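Local coordinates for p-47 protein (Clostridium botulinum, PDB 6EKT), which may belong to a progenitor complex that protects botulinum neurotoxin in the host gut, and structurally resembles tubular lipid-binding (TULIP) proteins, at residues I51-Y55 / Q168-I173; K61-K65 / E90-V95; H41-I46 / Q172-I176. One frame throughout, in Å; residues are numbered along the deposited sequence.

Interaction 1 of 3, residues I51-Y55 / Q168-I173; sequences IQFLY and QNEKQI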
loop_
_atom_site.group_PDB
_atom_site.type_symbol
_atom_site.label_atom_id
_atom_site.label_comp_id
_atom_site.label_asym_id
_atom_site.label_seq_id
_atom_site.Cartn_x
_atom_site.Cartn_y
_atom_site.Cartn_z
ATOM N N ILE A 51 -9.425 -2.661 -32.904
ATOM C CA ILE A 51 -8.276 -1.815 -33.204
ATOM C C ILE A 51 -7.570 -2.272 -34.470
ATOM O O ILE A 51 -7.154 -3.433 -34.586
ATOM C CB ILE A 51 -7.280 -1.769 -32.014
ATOM C CG1 ILE A 51 -7.983 -1.357 -30.697
ATOM C CG2 ILE A 51 -6.077 -0.888 -32.335
ATOM C CD1 ILE A 51 -8.463 0.083 -30.628
ATOM N N GLN A 52 -7.476 -1.347 -35.422
ATOM C CA GLN A 52 -6.589 -1.506 -36.569
ATOM C C GLN A 52 -5.700 -0.283 -36.780
ATOM O O GLN A 52 -6.151 0.858 -36.625
ATOM C CB GLN A 52 -7.343 -1.916 -37.838
ATOM C CG GLN A 52 -8.293 -0.889 -38.447
ATOM C CD GLN A 52 -8.643 -1.228 -39.891
ATOM O OE1 GLN A 52 -8.184 -0.567 -40.825
ATOM N NE2 GLN A 52 -9.427 -2.282 -40.080
ATOM N N PHE A 53 -4.431 -0.543 -37.087
ATOM C CA PHE A 53 -3.452 0.506 -37.335
ATOM C C PHE A 53 -3.120 0.505 -38.825
ATOM O O PHE A 53 -2.714 -0.535 -39.375
ATOM C CB PHE A 53 -2.141 0.278 -36.533
ATOM C CG PHE A 53 -2.245 0.501 -35.028
ATOM C CD1 PHE A 53 -3.405 1.004 -34.412
ATOM C CD2 PHE A 53 -1.133 0.223 -34.219
ATOM C CE1 PHE A 53 -3.446 1.209 -33.030
ATOM C CE2 PHE A 53 -1.173 0.427 -32.842
ATOM C CZ PHE A 53 -2.328 0.915 -32.248
ATOM N N LEU A 54 -3.309 1.666 -39.457
ATOM C CA LEU A 54 -2.839 1.938 -40.823
ATOM C C LEU A 54 -1.764 3.023 -40.838
ATOM O O LEU A 54 -1.826 3.983 -40.065
ATOM C CB LEU A 54 -3.994 2.398 -41.732
ATOM C CG LEU A 54 -5.284 1.582 -41.851
ATOM C CD1 LEU A 54 -6.431 2.425 -42.418
ATOM C CD2 LEU A 54 -5.041 0.385 -42.750
ATOM N N TYR A 55 -0.803 2.867 -41.748
ATOM C CA TYR A 55 0.202 3.883 -42.027
ATOM C C TYR A 55 0.566 3.838 -43.514
ATOM O O TYR A 55 0.764 2.760 -44.077
ATOM C CB TYR A 55 1.451 3.702 -41.150
ATOM C CG TYR A 55 2.607 4.585 -41.575
ATOM C CD1 TYR A 55 2.695 5.924 -41.142
ATOM C CD2 TYR A 55 3.591 4.102 -42.436
ATOM C CE1 TYR A 55 3.746 6.744 -41.557
ATOM C CE2 TYR A 55 4.638 4.914 -42.854
ATOM C CZ TYR A 55 4.708 6.225 -42.409
ATOM O OH TYR A 55 5.750 7.013 -42.826
ATOM N N GLN A 168 1.762 6.800 -35.252
ATOM C CA GLN A 168 0.702 7.511 -35.963
ATOM C C GLN A 168 -0.711 7.218 -35.420
ATOM O O GLN A 168 -1.594 8.062 -35.534
ATOM C CB GLN A 168 0.789 7.294 -37.479
ATOM C CG GLN A 168 0.050 8.360 -38.277
ATOM C CD GLN A 168 -0.244 7.907 -39.676
ATOM O OE1 GLN A 168 -1.133 7.087 -39.896
ATOM N NE2 GLN A 168 0.504 8.431 -40.637
ATOM N N ASN A 169 -0.904 6.051 -34.805
ATOM C CA ASN A 169 -2.215 5.628 -34.294
ATOM C C ASN A 169 -2.328 5.695 -32.765
ATOM O O ASN A 169 -3.210 5.068 -32.166
ATOM C CB ASN A 169 -2.519 4.211 -34.755
ATOM C CG ASN A 169 -2.881 4.137 -36.215
ATOM O OD1 ASN A 169 -4.038 4.331 -36.588
ATOM N ND2 ASN A 169 -1.895 3.841 -37.053
ATOM N N GLU A 170 -1.442 6.476 -32.155
ATOM C CA GLU A 170 -1.357 6.628 -30.707
ATOM C C GLU A 170 -2.714 7.024 -30.053
ATOM O O GLU A 170 -3.090 6.451 -29.040
ATOM C CB GLU A 170 -0.190 7.575 -30.374
ATOM C CG GLU A 170 -0.251 8.336 -29.065
ATOM C CD GLU A 170 -0.768 9.751 -29.237
ATOM O OE1 GLU A 170 -0.302 10.450 -30.167
ATOM O OE2 GLU A 170 -1.629 10.166 -28.432
ATOM N N LYS A 171 -3.463 7.932 -30.682
ATOM C CA LYS A 171 -4.772 8.372 -30.161
ATOM C C LYS A 171 -5.818 7.267 -30.020
ATOM O O LYS A 171 -6.774 7.409 -29.268
ATOM C CB LYS A 171 -5.337 9.536 -30.993
ATOM C CG LYS A 171 -4.478 10.798 -30.975
ATOM C CD LYS A 171 -4.623 11.598 -29.678
ATOM C CE LYS A 171 -3.574 12.702 -29.578
ATOM N NZ LYS A 171 -3.671 13.717 -30.669
ATOM N N GLN A 172 -5.618 6.158 -30.721
ATOM C CA GLN A 172 -6.557 5.032 -30.693
ATOM C C GLN A 172 -6.519 4.194 -29.425
ATOM O O GLN A 172 -7.495 3.517 -29.105
ATOM C CB GLN A 172 -6.291 4.103 -31.860
ATOM C CG GLN A 172 -6.889 4.547 -33.176
ATOM C CD GLN A 172 -7.244 3.354 -34.016
ATOM O OE1 GLN A 172 -8.167 2.609 -33.690
ATOM N NE2 GLN A 172 -6.505 3.150 -35.090
ATOM N N ILE A 173 -5.375 4.203 -28.749
ATOM C CA ILE A 173 -5.175 3.444 -27.533
ATOM C C ILE A 173 -5.261 4.427 -26.367
ATOM O O ILE A 173 -4.401 5.307 -26.228
ATOM C CB ILE A 173 -3.807 2.698 -27.542
ATOM C CG1 ILE A 173 -3.644 1.815 -28.794
ATOM C CG2 ILE A 173 -3.574 1.943 -26.226
ATOM C CD1 ILE A 173 -4.615 0.651 -28.942
HETATM O O HOH W 1 -4.984 3.814 -38.810
#
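Phe53 on edge strand 52-57 comes nearest to Asn169, the first residue past the end of helix 152-168, with their CA atoms 6.1 Å apart, and no strand pairing links the two backbones. In this protein, which resembles tubular lipid-binding (TULIP) proteins, the turn that leaves the helix is fastened to the edge of a four-stranded antiparallel sheet by side-chain amides. Asn169 does most of the work. Its CB sits over one face of the Phe53 ring, 3.7 Å from the centroid, a CH-pi contact. With CG anti to the carbonyl carbon (chi1 -74°), the amide is carried toward the strand, and together with chi2 this brings its plane within 8° of the ring plane. From there ND2 donates to Leu54 O at 3.0 Å, approaching from above the carbonyl plane, and also to Ala165 O in the last turn of the helix, so one amide nitrogen ties helix to strand. Ile173 meets the same ring at its edge, CG1 in plane and 3.8 Å from Phe53 CZ, while its CD1 reaches Ile51 CG2. Phe166 and Phe68 add edge-to-face ring contacts with Phe53. Gln172 closes the arrangement with both N-H groups: NE2 donates to Asn169 OD1 at 3.1 Å and, with an N-H...O angle of 152°, to Gln52 O at 2.8 Å.

Interaction 2 of 3, residues K61-K65 / E90-V95; sequences KQEIK and EGYFKV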
loop_
_atom_site.group_PDB
_atom_site.type_symbol
_atom_site.label_atom_id
_atom_site.label_comp_id
_atom_site.label_asym_id
_atom_site.label_seq_id
_atom_site.Cartn_x
_atom_site.Cartn_y
_atom_site.Cartn_z
ATOM N N LYS A 61 6.731 5.180 -51.037
ATOM C CA LYS A 61 6.024 3.972 -51.526
ATOM C C LYS A 61 5.976 2.841 -50.497
ATOM O O LYS A 61 6.479 1.736 -50.741
ATOM C CB LYS A 61 6.613 3.475 -52.860
ATOM C CG LYS A 61 6.246 4.330 -54.070
ATOM C CD LYS A 61 6.525 3.613 -55.393
ATOM C CE LYS A 61 8.016 3.541 -55.723
ATOM N NZ LYS A 61 8.278 3.079 -57.118
ATOM N N GLN A 62 5.401 3.153 -49.337
ATOM C CA GLN A 62 5.320 2.215 -48.212
ATOM C C GLN A 62 3.941 2.275 -47.580
ATOM O O GLN A 62 3.366 3.360 -47.420
ATOM C CB GLN A 62 6.387 2.516 -47.146
ATOM C CG GLN A 62 7.805 2.102 -47.537
ATOM C CD GLN A 62 8.845 2.289 -46.430
ATOM O OE1 GLN A 62 8.549 2.785 -45.339
ATOM N NE2 GLN A 62 10.079 1.872 -46.715
ATOM N N GLU A 63 3.414 1.102 -47.241
ATOM C CA GLU A 63 2.169 1.003 -46.477
ATOM C C GLU A 63 2.138 -0.212 -45.547
ATOM O O GLU A 63 2.818 -1.211 -45.787
ATOM C CB GLU A 63 0.943 1.030 -47.406
ATOM C CG GLU A 63 0.797 -0.193 -48.288
ATOM C CD GLU A 63 -0.136 0.028 -49.467
ATOM O OE1 GLU A 63 -1.369 0.105 -49.273
ATOM O OE2 GLU A 63 0.373 0.104 -50.593
ATOM N N ILE A 64 1.346 -0.103 -44.483
ATOM C CA ILE A 64 1.166 -1.180 -43.513
ATOM C C ILE A 64 -0.256 -1.136 -42.936
ATOM O O ILE A 64 -0.808 -0.054 -42.707
ATOM C CB ILE A 64 2.250 -1.159 -42.394
ATOM C CG1 ILE A 64 2.061 -2.339 -41.422
ATOM C CG2 ILE A 64 2.301 0.191 -41.681
ATOM C CD1 ILE A 64 3.230 -2.594 -40.487
ATOM N N LYS A 65 -0.838 -2.318 -42.742
ATOM C CA LYS A 65 -2.145 -2.470 -42.114
ATOM C C LYS A 65 -2.058 -3.608 -41.110
ATOM O O LYS A 65 -1.578 -4.697 -41.458
ATOM C CB LYS A 65 -3.221 -2.791 -43.170
ATOM C CG LYS A 65 -4.591 -3.130 -42.596
ATOM C CD LYS A 65 -5.611 -3.277 -43.715
ATOM C CE LYS A 65 -6.968 -3.644 -43.158
ATOM N NZ LYS A 65 -7.889 -3.831 -44.317
ATOM N N GLU A 90 -4.891 -10.277 -39.088
ATOM C CA GLU A 90 -4.859 -10.006 -40.530
ATOM C C GLU A 90 -4.186 -8.666 -40.834
ATOM O O GLU A 90 -4.178 -7.741 -40.010
ATOM C CB GLU A 90 -6.262 -10.070 -41.167
ATOM C CG GLU A 90 -7.214 -8.979 -40.712
ATOM C CD GLU A 90 -8.442 -8.851 -41.585
ATOM O OE1 GLU A 90 -8.320 -8.414 -42.748
ATOM O OE2 GLU A 90 -9.535 -9.183 -41.108
ATOM N N GLY A 91 -3.647 -8.573 -42.040
ATOM C CA GLY A 91 -2.937 -7.386 -42.468
ATOM C C GLY A 91 -1.773 -7.695 -43.382
ATOM O O GLY A 91 -1.535 -8.851 -43.750
ATOM N N TYR A 92 -1.033 -6.644 -43.715
ATOM C CA TYR A 92 0.068 -6.721 -44.667
ATOM C C TYR A 92 0.973 -5.495 -44.542
ATOM O O TYR A 92 0.599 -4.477 -43.950
ATOM C CB TYR A 92 -0.495 -6.819 -46.109
ATOM C CG TYR A 92 -1.121 -5.533 -46.602
ATOM C CD1 TYR A 92 -2.451 -5.221 -46.304
ATOM C CD2 TYR A 92 -0.369 -4.612 -47.356
ATOM C CE1 TYR A 92 -3.025 -4.031 -46.735
ATOM C CE2 TYR A 92 -0.933 -3.418 -47.798
ATOM C CZ TYR A 92 -2.257 -3.135 -47.479
ATOM O OH TYR A 92 -2.821 -1.961 -47.906
ATOM N N PHE A 93 2.164 -5.592 -45.118
ATOM C CA PHE A 93 2.903 -4.390 -45.475
ATOM C C PHE A 93 3.441 -4.494 -46.899
ATOM O O PHE A 93 3.618 -5.600 -47.419
ATOM C CB PHE A 93 3.979 -4.023 -44.444
ATOM C CG PHE A 93 5.182 -4.924 -44.440
ATOM C CD1 PHE A 93 5.204 -6.086 -43.666
ATOM C CD2 PHE A 93 6.328 -4.586 -45.172
ATOM C CE1 PHE A 93 6.333 -6.907 -43.638
ATOM C CE2 PHE A 93 7.459 -5.403 -45.148
ATOM C CZ PHE A 93 7.461 -6.561 -44.378
ATOM N N LYS A 94 3.641 -3.338 -47.501
ATOM C CA LYS A 94 4.106 -3.209 -48.865
ATOM C C LYS A 94 5.251 -2.247 -48.962
ATOM O O LYS A 94 5.164 -1.153 -48.473
ATOM C CB LYS A 94 2.963 -2.684 -49.726
ATOM C CG LYS A 94 3.179 -2.771 -51.228
ATOM C CD LYS A 94 1.855 -2.676 -51.980
ATOM C CE LYS A 94 2.072 -2.636 -53.488
ATOM N NZ LYS A 94 0.855 -2.194 -54.235
ATOM N N VAL A 95 6.314 -2.660 -49.637
ATOM C CA VAL A 95 7.477 -1.830 -49.799
ATOM C C VAL A 95 7.909 -1.562 -51.248
ATOM O O VAL A 95 7.502 -0.591 -51.816
ATOM C CB VAL A 95 8.688 -2.325 -48.933
ATOM C CG1 VAL A 95 9.864 -1.374 -49.020
ATOM C CG2 VAL A 95 8.302 -2.373 -47.473
#
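Tyr92 and Glu63 both place CG between backbone N and carbonyl carbon (chi1 71° and 68°), and these torsions bring the phenol and the carboxylate together on one face of an antiparallel strand pair. Tyr92 OH donates to Glu63 OE1 at 2.9 Å, meeting the oxygen from above the carboxylate plane, which is turned 56° from the ring. The rest of the glutamate is flanked too: CG lies 3.6 Å from Lys94 CB, and OE2 rests against Lys94 CD. The side chains of Glu63 and Lys94 lie alongside each other, pointing the same way, yet Glu63 OE2 and Lys94 NZ remain 4.3 Å apart, beyond a salt bridge. On the other flank of the phenol, Lys65 CB packs 3.8 Å from Tyr92 CE1.

Strands 62-65 and 91-94 run antiparallel and form the central pair of a four-stranded sheet. Glu63 with Lys94 and Lys65 with Tyr92 are hydrogen-bonded pairs. The straightest of their four backbone bonds is Lys65 N to Tyr92 O. Between them Ile64 and Phe93 form a non-hydrogen-bonded pair, with CA atoms 4.1 Å apart, and their side chains occupy the opposite face, where both rest on Leu161 of helix 152-168.

The two faces therefore differ in chemistry. Ile64 and Phe93 are buried, joining sheet to helix through apolar contacts. Glu63, Lys65, Tyr92 and Lys94 form a partly exposed polar surface, on which the phenol hydroxyl gives one carboxylate oxygen a hydrogen bond and the lysine charge probably adds a modest, longer-range attraction to the other.

Interaction 3 of 3, residues H41-I46 / Q172-I176; sequences HLKEYI and QISYI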
loop_
_atom_site.group_PDB
_atom_site.type_symbol
_atom_site.label_atom_id
_atom_site.label_comp_id
_atom_site.label_asym_id
_atom_site.label_seq_id
_atom_site.Cartn_x
_atom_site.Cartn_y
_atom_site.Cartn_z
ATOM N N HIS A 41 -9.032 -7.150 -18.802
ATOM C CA HIS A 41 -9.573 -5.874 -19.243
ATOM C C HIS A 41 -8.921 -5.338 -20.522
ATOM O O HIS A 41 -9.602 -4.736 -21.362
ATOM C CB HIS A 41 -9.478 -4.857 -18.124
ATOM C CG HIS A 41 -10.259 -5.234 -16.903
ATOM N ND1 HIS A 41 -9.669 -5.398 -15.664
ATOM C CD2 HIS A 41 -11.581 -5.477 -16.726
ATOM C CE1 HIS A 41 -10.594 -5.720 -14.777
ATOM N NE2 HIS A 41 -11.762 -5.776 -15.395
ATOM N N LEU A 42 -7.610 -5.551 -20.667
ATOM C CA LEU A 42 -6.910 -5.161 -21.895
ATOM C C LEU A 42 -7.436 -5.907 -23.133
ATOM O O LEU A 42 -7.674 -5.281 -24.176
ATOM C CB LEU A 42 -5.393 -5.345 -21.745
ATOM C CG LEU A 42 -4.477 -4.925 -22.897
ATOM C CD1 LEU A 42 -4.680 -3.485 -23.341
ATOM C CD2 LEU A 42 -3.033 -5.157 -22.470
ATOM N N LYS A 43 -7.618 -7.226 -22.997
ATOM C CA LYS A 43 -8.244 -8.070 -24.027
ATOM C C LYS A 43 -9.642 -7.584 -24.436
ATOM O O LYS A 43 -9.939 -7.525 -25.633
ATOM C CB LYS A 43 -8.311 -9.540 -23.582
ATOM C CG LYS A 43 -8.687 -10.530 -24.697
ATOM C CD LYS A 43 -9.377 -11.804 -24.196
ATOM C CE LYS A 43 -8.478 -12.728 -23.372
ATOM N NZ LYS A 43 -7.247 -13.235 -24.056
ATOM N N GLU A 44 -10.487 -7.260 -23.453
ATOM C CA GLU A 44 -11.817 -6.675 -23.705
ATOM C C GLU A 44 -11.671 -5.366 -24.482
ATOM O O GLU A 44 -12.386 -5.146 -25.453
ATOM C CB GLU A 44 -12.598 -6.442 -22.394
ATOM C CG GLU A 44 -13.125 -7.713 -21.724
ATOM C CD GLU A 44 -13.529 -7.560 -20.256
ATOM O OE1 GLU A 44 -13.080 -6.623 -19.538
ATOM O OE2 GLU A 44 -14.295 -8.425 -19.789
ATOM N N TYR A 45 -10.711 -4.530 -24.079
ATOM C CA TYR A 45 -10.482 -3.236 -24.719
ATOM C C TYR A 45 -10.087 -3.374 -26.185
ATOM O O TYR A 45 -10.616 -2.648 -27.021
ATOM C CB TYR A 45 -9.406 -2.429 -23.988
ATOM C CG TYR A 45 -9.219 -1.021 -24.514
ATOM C CD1 TYR A 45 -9.958 0.047 -23.987
ATOM C CD2 TYR A 45 -8.297 -0.743 -25.543
ATOM C CE1 TYR A 45 -9.781 1.347 -24.461
ATOM C CE2 TYR A 45 -8.126 0.550 -26.022
ATOM C CZ TYR A 45 -8.868 1.588 -25.473
ATOM O OH TYR A 45 -8.701 2.866 -25.943
ATOM N N ILE A 46 -9.136 -4.269 -26.475
ATOM C CA ILE A 46 -8.696 -4.540 -27.857
ATOM C C ILE A 46 -9.822 -5.123 -28.741
ATOM O O ILE A 46 -10.046 -4.640 -29.866
ATOM C CB ILE A 46 -7.386 -5.384 -27.911
ATOM C CG1 ILE A 46 -6.214 -4.630 -27.244
ATOM C CG2 ILE A 46 -7.002 -5.767 -29.344
ATOM C CD1 ILE A 46 -5.858 -3.276 -27.844
ATOM N N GLN A 172 -5.618 6.158 -30.721
ATOM C CA GLN A 172 -6.557 5.032 -30.693
ATOM C C GLN A 172 -6.519 4.194 -29.425
ATOM O O GLN A 172 -7.495 3.517 -29.105
ATOM C CB GLN A 172 -6.291 4.103 -31.860
ATOM C CG GLN A 172 -6.889 4.547 -33.176
ATOM C CD GLN A 172 -7.244 3.354 -34.016
ATOM O OE1 GLN A 172 -8.167 2.609 -33.690
ATOM N NE2 GLN A 172 -6.505 3.150 -35.090
ATOM N N ILE A 173 -5.375 4.203 -28.749
ATOM C CA ILE A 173 -5.175 3.444 -27.533
ATOM C C ILE A 173 -5.261 4.427 -26.367
ATOM O O ILE A 173 -4.401 5.307 -26.228
ATOM C CB ILE A 173 -3.807 2.698 -27.542
ATOM C CG1 ILE A 173 -3.644 1.815 -28.794
ATOM C CG2 ILE A 173 -3.574 1.943 -26.226
ATOM C CD1 ILE A 173 -4.615 0.651 -28.942
ATOM N N SER A 174 -6.327 4.287 -25.569
ATOM C CA SER A 174 -6.534 5.051 -24.332
ATOM C C SER A 174 -6.884 4.121 -23.179
ATOM O O SER A 174 -7.683 4.504 -22.310
ATOM C CB SER A 174 -7.702 6.049 -24.468
ATOM O OG SER A 174 -7.682 6.766 -25.680
ATOM N N TYR A 175 -6.319 2.912 -23.147
ATOM C CA TYR A 175 -6.593 2.017 -22.032
ATOM C C TYR A 175 -6.044 2.609 -20.717
ATOM O O TYR A 175 -4.887 3.044 -20.662
ATOM C CB TYR A 175 -6.082 0.588 -22.270
ATOM C CG TYR A 175 -6.390 -0.312 -21.105
ATOM C CD1 TYR A 175 -7.656 -0.895 -20.966
ATOM C CD2 TYR A 175 -5.435 -0.539 -20.096
ATOM C CE1 TYR A 175 -7.954 -1.701 -19.876
ATOM C CE2 TYR A 175 -5.723 -1.345 -19.005
ATOM C CZ TYR A 175 -6.977 -1.923 -18.897
ATOM O OH TYR A 175 -7.260 -2.713 -17.804
ATOM N N ILE A 176 -6.902 2.653 -19.691
ATOM C CA ILE A 176 -6.535 3.190 -18.371
ATOM C C ILE A 176 -6.111 2.012 -17.510
ATOM O O ILE A 176 -6.954 1.203 -17.105
ATOM C CB ILE A 176 -7.714 3.937 -17.671
ATOM C CG1 ILE A 176 -8.348 5.032 -18.559
ATOM C CG2 ILE A 176 -7.307 4.457 -16.293
ATOM C CD1 ILE A 176 -7.381 6.051 -19.147
#
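Tyr45, on helix 35-49, and Tyr175, in the loop that leads to strand 178-181, interlock at the tight centre of this contact. Tyr175 CB stands over the middle of the Tyr45 ring, 4.0 Å from the centroid and 5° off the normal, a CH-pi contact. The rings form an offset edge-to-face pair, with centroids 5.7 Å apart and planes at 76°, the edge of Tyr175 toward the face of Tyr45. With CG anti to backbone N (chi1 -180°), the Tyr175 ring extends back along the helix, so that Leu42 CA lies over its face and its OH comes within 3.1 Å of His41 CB. Tyr45 slides past in the opposite direction and carries its hydroxyl to the loop backbone. There Ser174 N donates to Tyr45 OH at 2.8 Å; the hydroxyl in turn gives a weak bond to Gln172 O at 3.4 Å.

Packing is looser away from the tyrosines. Ile46 CD1 only grazes Ile173 CD1, at 4.3 Å. Ser174, partly exposed, meets the phenol oxygen mainly through its backbone, its CB standing farther off at 3.6 Å from Tyr45 OH. The arrangement is one of helix-to-loop docking through aromatic side chains, in a protein structurally similar to the TULIP superfamily.

Overall arrangement
Interactions 1 and 3 end on the same loop after helix 152-168 and share Gln172 and Ile173: the first fastens this loop to strand 52-57, the third to helix 35-49, which directly precedes that strand. Both are partly buried and depend on side chains gripping backbone: amides beside the Phe53 ring in one, the hydroxyl of a tyrosine whose ring packs on Tyr175 in the other. Interaction 2 is a surface contact farther from the centre of the chain and depends chiefly on regular strand pairing. It adjoins interaction 1 within one sheet, where Tyr55 O and Ile64 N probably hydrogen-bond at 3.0 Å. Interactions 2 and 3 do not touch, their nearest atoms being about 10 Å apart.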